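Local coordinates for lipoprotein (Clostridium difficile, PDB 4OTE) that probably binds methionine, captured here as selenomethionine in the cleft between its two lobes, for uptake across the membrane, at residues 85-90 with 189-194; 103-108 with 165-170. All blocks are in the same frame, centred on the assembly; numbering follows the deposited sequence.

The chain starts in the larger mixed sheet of the first lobe and leaves it after strand 76-84. Residues 85-87 cross to the second lobe and lead into strand 88-90. Strand 105-109 follows, and with strand 168-171 it forms interaction 2, a parallel pairing. The chain then reaches strand 187-190 and returns toward the first lobe through residues 191-194. Pairing with 85-90 closes the long loop of interaction 1, inside which interaction 2 is nested. Both contacts belong to one five-stranded sheet. Strand 88-90 lies beside strand 168-171, and Tyr90 N probably bonds to Ala169 O. Interaction 1 lies at the crossings between the lobes; interaction 2 lies deeper in the second lobe.

Interaction 1. Residues 85-90 with 189-194; sequences CPAILY and YTAPIN. With MSE (selenomethionine), chain C.
Two chain crossings between the lobes pack against each other, Pro86 CB lying 3.4 Å from Ala191 O. The two segments run in opposite directions, consistent with the hinge crossings of a periplasmic-binding-protein fold. The strands pair at the edge of the second-lobe sheet. Ile88 and Thr190 form an antiparallel non-hydrogen-bonded pair, with a backbone bond on each side of it. Leu89 N gives a nearly straight bond to Tyr189 O (2.8 Å, 168° at the hydrogen). Ala191 N bonds to Ala87 O at 2.9 Å. The side chains of Ile88 and Thr190 lie alongside each other, pointing the same way. In Thr190, OG1 lies beside the backbone N (chi1 -51°), which leaves the CG2 methyl anti to that N and 3.7 Å from Pro86 CB. The same methyl is 3.9 Å from Ile88 CG1. Leu89 CB lies at the edge of the Tyr189 ring, near its plane. Tyr189 also packs on Tyr121 of helix 112-124. Beyond the strands, Pro86 CG touches Ile193 CD1, 3.6 Å away, and both residues rest on Ile238 of strand 238-239. Next to Pro86, Cys85 lines the ligand pocket, with its CB 3.7 Å from the selenomethionine carboxylate O.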
loop_
_atom_site.group_PDB
_atom_site.type_symbol
_atom_site.label_atom_id
_atom_site.label_comp_id
_atom_site.label_asym_id
_atom_site.label_seq_id
_atom_site.Cartn_x
_atom_site.Cartn_y
_atom_site.Cartn_z
ATOM N N CYS A 85 3.322 -1.349 4.782
ATOM C CA CYS A 85 4.115 -1.362 3.570
ATOM C C CYS A 85 4.639 0.056 3.366
ATOM O O CYS A 85 4.086 0.812 2.564
ATOM C CB CYS A 85 3.256 -1.790 2.373
ATOM S SG CYS A 85 2.507 -3.436 2.507
ATOM N N PRO A 86 5.697 0.434 4.110
ATOM C CA PRO A 86 6.196 1.803 4.031
ATOM C C PRO A 86 6.520 2.196 2.597
ATOM O O PRO A 86 7.086 1.394 1.854
ATOM C CB PRO A 86 7.480 1.767 4.867
ATOM C CG PRO A 86 7.339 0.594 5.764
ATOM C CD PRO A 86 6.505 -0.400 5.019
ATOM N N ALA A 87 6.141 3.412 2.215
ATOM C CA ALA A 87 6.498 3.953 0.911
ATOM C C ALA A 87 8.012 3.986 0.782
ATOM O O ALA A 87 8.711 4.344 1.725
ATOM C CB ALA A 87 5.925 5.352 0.735
ATOM N N ILE A 88 8.511 3.589 -0.379
ATOM C CA ILE A 88 9.940 3.583 -0.643
ATOM C C ILE A 88 10.229 4.495 -1.826
ATOM O O ILE A 88 9.519 4.460 -2.835
ATOM C CB ILE A 88 10.462 2.154 -0.909
ATOM C CG1 ILE A 88 10.386 1.333 0.384
ATOM C CG2 ILE A 88 11.902 2.190 -1.423
ATOM C CD1 ILE A 88 10.613 -0.149 0.191
ATOM N N LEU A 89 11.256 5.325 -1.678
ATOM C CA LEU A 89 11.710 6.205 -2.743
ATOM C C LEU A 89 12.778 5.456 -3.535
ATOM O O LEU A 89 13.815 5.082 -2.980
ATOM C CB LEU A 89 12.271 7.505 -2.155
ATOM C CG LEU A 89 12.684 8.625 -3.122
ATOM C CD1 LEU A 89 11.508 9.103 -3.955
ATOM C CD2 LEU A 89 13.300 9.790 -2.359
ATOM N N TYR A 90 12.501 5.215 -4.816
ATOM C CA TYR A 90 13.397 4.471 -5.699
ATOM C C TYR A 90 14.117 5.420 -6.646
ATOM O O TYR A 90 13.625 6.508 -6.935
ATOM C CB TYR A 90 12.615 3.448 -6.527
ATOM C CG TYR A 90 11.994 2.332 -5.723
ATOM C CD1 TYR A 90 10.733 2.479 -5.158
ATOM C CD2 TYR A 90 12.656 1.121 -5.542
ATOM C CE1 TYR A 90 10.152 1.459 -4.428
ATOM C CE2 TYR A 90 12.082 0.094 -4.812
ATOM C CZ TYR A 90 10.828 0.267 -4.257
ATOM O OH TYR A 90 10.242 -0.741 -3.527
ATOM N N TYR A 189 15.279 5.713 0.299
ATOM C CA TYR A 189 14.581 6.171 1.490
ATOM C C TYR A 189 13.352 5.307 1.702
ATOM O O TYR A 189 12.617 5.020 0.755
ATOM C CB TYR A 189 14.172 7.644 1.354
ATOM C CG TYR A 189 13.178 8.103 2.399
ATOM C CD1 TYR A 189 13.597 8.470 3.674
ATOM C CD2 TYR A 189 11.818 8.158 2.113
ATOM C CE1 TYR A 189 12.691 8.887 4.634
ATOM C CE2 TYR A 189 10.903 8.568 3.068
ATOM C CZ TYR A 189 11.344 8.936 4.325
ATOM O OH TYR A 189 10.430 9.343 5.270
ATOM N N THR A 190 13.153 4.882 2.946
ATOM C CA THR A 190 11.959 4.156 3.345
ATOM C C THR A 190 11.232 4.990 4.388
ATOM O O THR A 190 11.864 5.549 5.287
ATOM C CB THR A 190 12.318 2.784 3.939
ATOM O OG1 THR A 190 13.188 2.089 3.040
ATOM C CG2 THR A 190 11.066 1.944 4.176
ATOM N N ALA A 191 9.912 5.076 4.263
ATOM C CA ALA A 191 9.105 5.892 5.171
ATOM C C ALA A 191 9.034 5.258 6.558
ATOM O O ALA A 191 9.207 4.046 6.696
ATOM C CB ALA A 191 7.705 6.090 4.607
ATOM N N PRO A 192 8.782 6.073 7.595
ATOM C CA PRO A 192 8.730 5.502 8.941
ATOM C C PRO A 192 7.582 4.514 9.095
ATOM O O PRO A 192 6.588 4.607 8.373
ATOM C CB PRO A 192 8.504 6.723 9.849
ATOM C CG PRO A 192 8.721 7.925 8.996
ATOM C CD PRO A 192 8.438 7.506 7.590
ATOM N N ILE A 193 7.722 3.577 10.027
ATOM C CA ILE A 193 6.639 2.655 10.339
ATOM C C ILE A 193 5.515 3.426 11.021
ATOM O O ILE A 193 5.743 4.127 12.004
ATOM C CB ILE A 193 7.079 1.508 11.278
ATOM C CG1 ILE A 193 8.298 0.759 10.717
ATOM C CG2 ILE A 193 5.913 0.556 11.528
ATOM C CD1 ILE A 193 8.175 0.355 9.266
ATOM N N ASN A 194 4.307 3.293 10.487
ATOM C CA ASN A 194 3.130 3.943 11.041
ATOM C C ASN A 194 1.940 3.004 10.864
ATOM O O ASN A 194 1.462 2.833 9.749
ATOM C CB ASN A 194 2.892 5.277 10.324
ATOM C CG ASN A 194 1.782 6.104 10.955
ATOM O OD1 ASN A 194 0.998 5.612 11.768
ATOM N ND2 ASN A 194 1.712 7.372 10.575
HETATM N N MSE C 301 0.181 -1.417 -0.085
HETATM C CA MSE C 301 -0.249 0.017 -0.200
HETATM C C MSE C 301 0.443 0.808 0.855
HETATM O O MSE C 301 0.340 0.493 2.045
HETATM O OXT MSE C 301 1.116 1.788 0.529
HETATM C CB MSE C 301 -1.757 0.206 -0.046
HETATM C CG MSE C 301 -2.181 1.651 -0.328
HETATM SE SE MSE C 301 -4.097 1.909 0.063
HETATM C CE MSE C 301 -4.796 0.907 -1.467
#

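Interaction 2. Residues 103-108 with 165-170; sequences GDTIAI and DVTAAF
Two neighbouring parallel strands of the five-stranded second-lobe sheet meet here, 105-108 and 168-170. Their axes approach to 4.6 Å and differ in direction by 21°. Ile106 pairs with Ala168, and Ala107 with Ala169. Ala107 bonds at both ends: its N gives to Ala168 O (3.0 Å), and its O accepts from Phe170 N (3.2 Å). Thr105 O takes two donors, Thr167 N and Ala168 N. The first comes at a bent angle and is tilted from the carbonyl plane; the second lies closer to the direction of the carbonyl bond. Thr167 has helical backbone angles, which turns these successive N-H groups toward the same acceptor.

The two threonine side chains secure the start of the pairing. Thr167 OG1 accepts from Thr105 N at 3.1 Å and also touches Asp104 CB. The Asp104 and Thr167 side chains cross at about a right angle, and Asp104 OD1 forms a salt bridge with Lys101. Thr105 OG1 sits between its own backbone N and carbonyl carbon (chi1 59°). From there it lies 3.2 Å from Val166 CA and takes a weak bond from Thr167 N.

Ala107 CB and Ala169 CB meet at 3.7 Å on one face of the sheet. On the other, Phe170 CD2 lies 4.4 Å from Ile106 CG2. Both residues pack on Leu122 of helix 112-124. Parallel strands with a helix packed on the face that carries Ile106 are typical of the alpha/beta lobes of periplasmic binding proteins.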
loop_
_atom_site.group_PDB
_atom_site.type_symbol
_atom_site.label_atom_id
_atom_site.label_comp_id
_atom_site.label_asym_id
_atom_site.label_seq_id
_atom_site.Cartn_x
_atom_site.Cartn_y
_atom_site.Cartn_z
ATOM N N GLY A 103 17.016 21.086 -10.456
ATOM C CA GLY A 103 16.480 20.507 -11.682
ATOM C C GLY A 103 15.963 19.085 -11.542
ATOM O O GLY A 103 15.186 18.625 -12.381
ATOM N N ASP A 104 16.384 18.385 -10.489
ATOM C CA ASP A 104 15.994 16.988 -10.295
ATOM C C ASP A 104 14.478 16.843 -10.170
ATOM O O ASP A 104 13.797 17.718 -9.631
ATOM C CB ASP A 104 16.676 16.391 -9.056
ATOM C CG ASP A 104 18.158 16.099 -9.273
ATOM O OD1 ASP A 104 18.684 16.359 -10.375
ATOM O OD2 ASP A 104 18.805 15.602 -8.326
ATOM N N THR A 105 13.963 15.724 -10.674
ATOM C CA THR A 105 12.530 15.472 -10.707
ATOM C C THR A 105 12.161 14.260 -9.853
ATOM O O THR A 105 12.829 13.224 -9.914
ATOM C CB THR A 105 12.056 15.227 -12.152
ATOM O OG1 THR A 105 12.750 14.099 -12.699
ATOM C CG2 THR A 105 12.325 16.446 -13.024
ATOM N N ILE A 106 11.102 14.397 -9.057
ATOM C CA ILE A 106 10.543 13.276 -8.303
ATOM C C ILE A 106 9.145 12.952 -8.832
ATOM O O ILE A 106 8.278 13.827 -8.882
ATOM C CB ILE A 106 10.487 13.570 -6.785
ATOM C CG1 ILE A 106 11.905 13.769 -6.234
ATOM C CG2 ILE A 106 9.797 12.429 -6.037
ATOM C CD1 ILE A 106 11.963 14.105 -4.759
ATOM N N ALA A 107 8.939 11.701 -9.237
ATOM C CA ALA A 107 7.619 11.226 -9.655
ATOM C C ALA A 107 6.788 10.857 -8.429
ATOM O O ALA A 107 7.269 10.162 -7.533
ATOM C CB ALA A 107 7.744 10.030 -10.586
ATOM N N ILE A 108 5.543 11.333 -8.406
ATOM C CA ILE A 108 4.621 11.114 -7.290
ATOM C C ILE A 108 3.225 10.772 -7.824
ATOM O O ILE A 108 2.852 11.199 -8.920
ATOM C CB ILE A 108 4.545 12.373 -6.391
ATOM C CG1 ILE A 108 5.918 12.691 -5.799
ATOM C CG2 ILE A 108 3.550 12.196 -5.255
ATOM C CD1 ILE A 108 5.858 13.599 -4.588
ATOM N N ASP A 165 13.354 8.137 -16.609
ATOM C CA ASP A 165 13.166 9.512 -17.077
ATOM C C ASP A 165 13.099 10.547 -15.948
ATOM O O ASP A 165 12.978 11.742 -16.218
ATOM C CB ASP A 165 11.887 9.596 -17.917
ATOM C CG ASP A 165 11.808 8.504 -18.973
ATOM O OD1 ASP A 165 12.839 8.215 -19.615
ATOM O OD2 ASP A 165 10.714 7.933 -19.155
ATOM N N VAL A 166 13.166 10.094 -14.698
ATOM C CA VAL A 166 13.149 10.989 -13.532
ATOM C C VAL A 166 14.315 10.667 -12.600
ATOM O O VAL A 166 14.984 9.654 -12.775
ATOM C CB VAL A 166 11.817 10.901 -12.746
ATOM C CG1 VAL A 166 10.639 11.230 -13.652
ATOM C CG2 VAL A 166 11.639 9.528 -12.103
ATOM N N THR A 167 14.558 11.532 -11.618
ATOM C CA THR A 167 15.661 11.329 -10.676
ATOM C C THR A 167 15.314 10.254 -9.656
ATOM O O THR A 167 16.120 9.369 -9.393
ATOM C CB THR A 167 16.034 12.619 -9.919
ATOM O OG1 THR A 167 16.244 13.685 -10.852
ATOM C CG2 THR A 167 17.305 12.411 -9.093
ATOM N N ALA A 168 14.117 10.354 -9.080
ATOM C CA ALA A 168 13.621 9.378 -8.110
ATOM C C ALA A 168 12.095 9.291 -8.163
ATOM O O ALA A 168 11.448 10.156 -8.749
ATOM C CB ALA A 168 14.074 9.754 -6.710
ATOM N N ALA A 169 11.528 8.251 -7.549
ATOM C CA ALA A 169 10.075 8.066 -7.532
ATOM C C ALA A 169 9.590 7.300 -6.298
ATOM O O ALA A 169 10.212 6.317 -5.889
ATOM C CB ALA A 169 9.627 7.350 -8.797
ATOM N N PHE A 170 8.489 7.769 -5.710
ATOM C CA PHE A 170 7.802 7.051 -4.630
ATOM C C PHE A 170 6.889 5.986 -5.240
ATOM O O PHE A 170 6.001 6.314 -6.032
ATOM C CB PHE A 170 6.951 8.006 -3.780
ATOM C CG PHE A 170 7.714 8.710 -2.686
ATOM C CD1 PHE A 170 8.167 8.011 -1.577
ATOM C CD2 PHE A 170 7.943 10.079 -2.747
ATOM C CE1 PHE A 170 8.855 8.656 -0.561
ATOM C CE2 PHE A 170 8.634 10.727 -1.735
ATOM C CZ PHE A 170 9.086 10.016 -0.640
#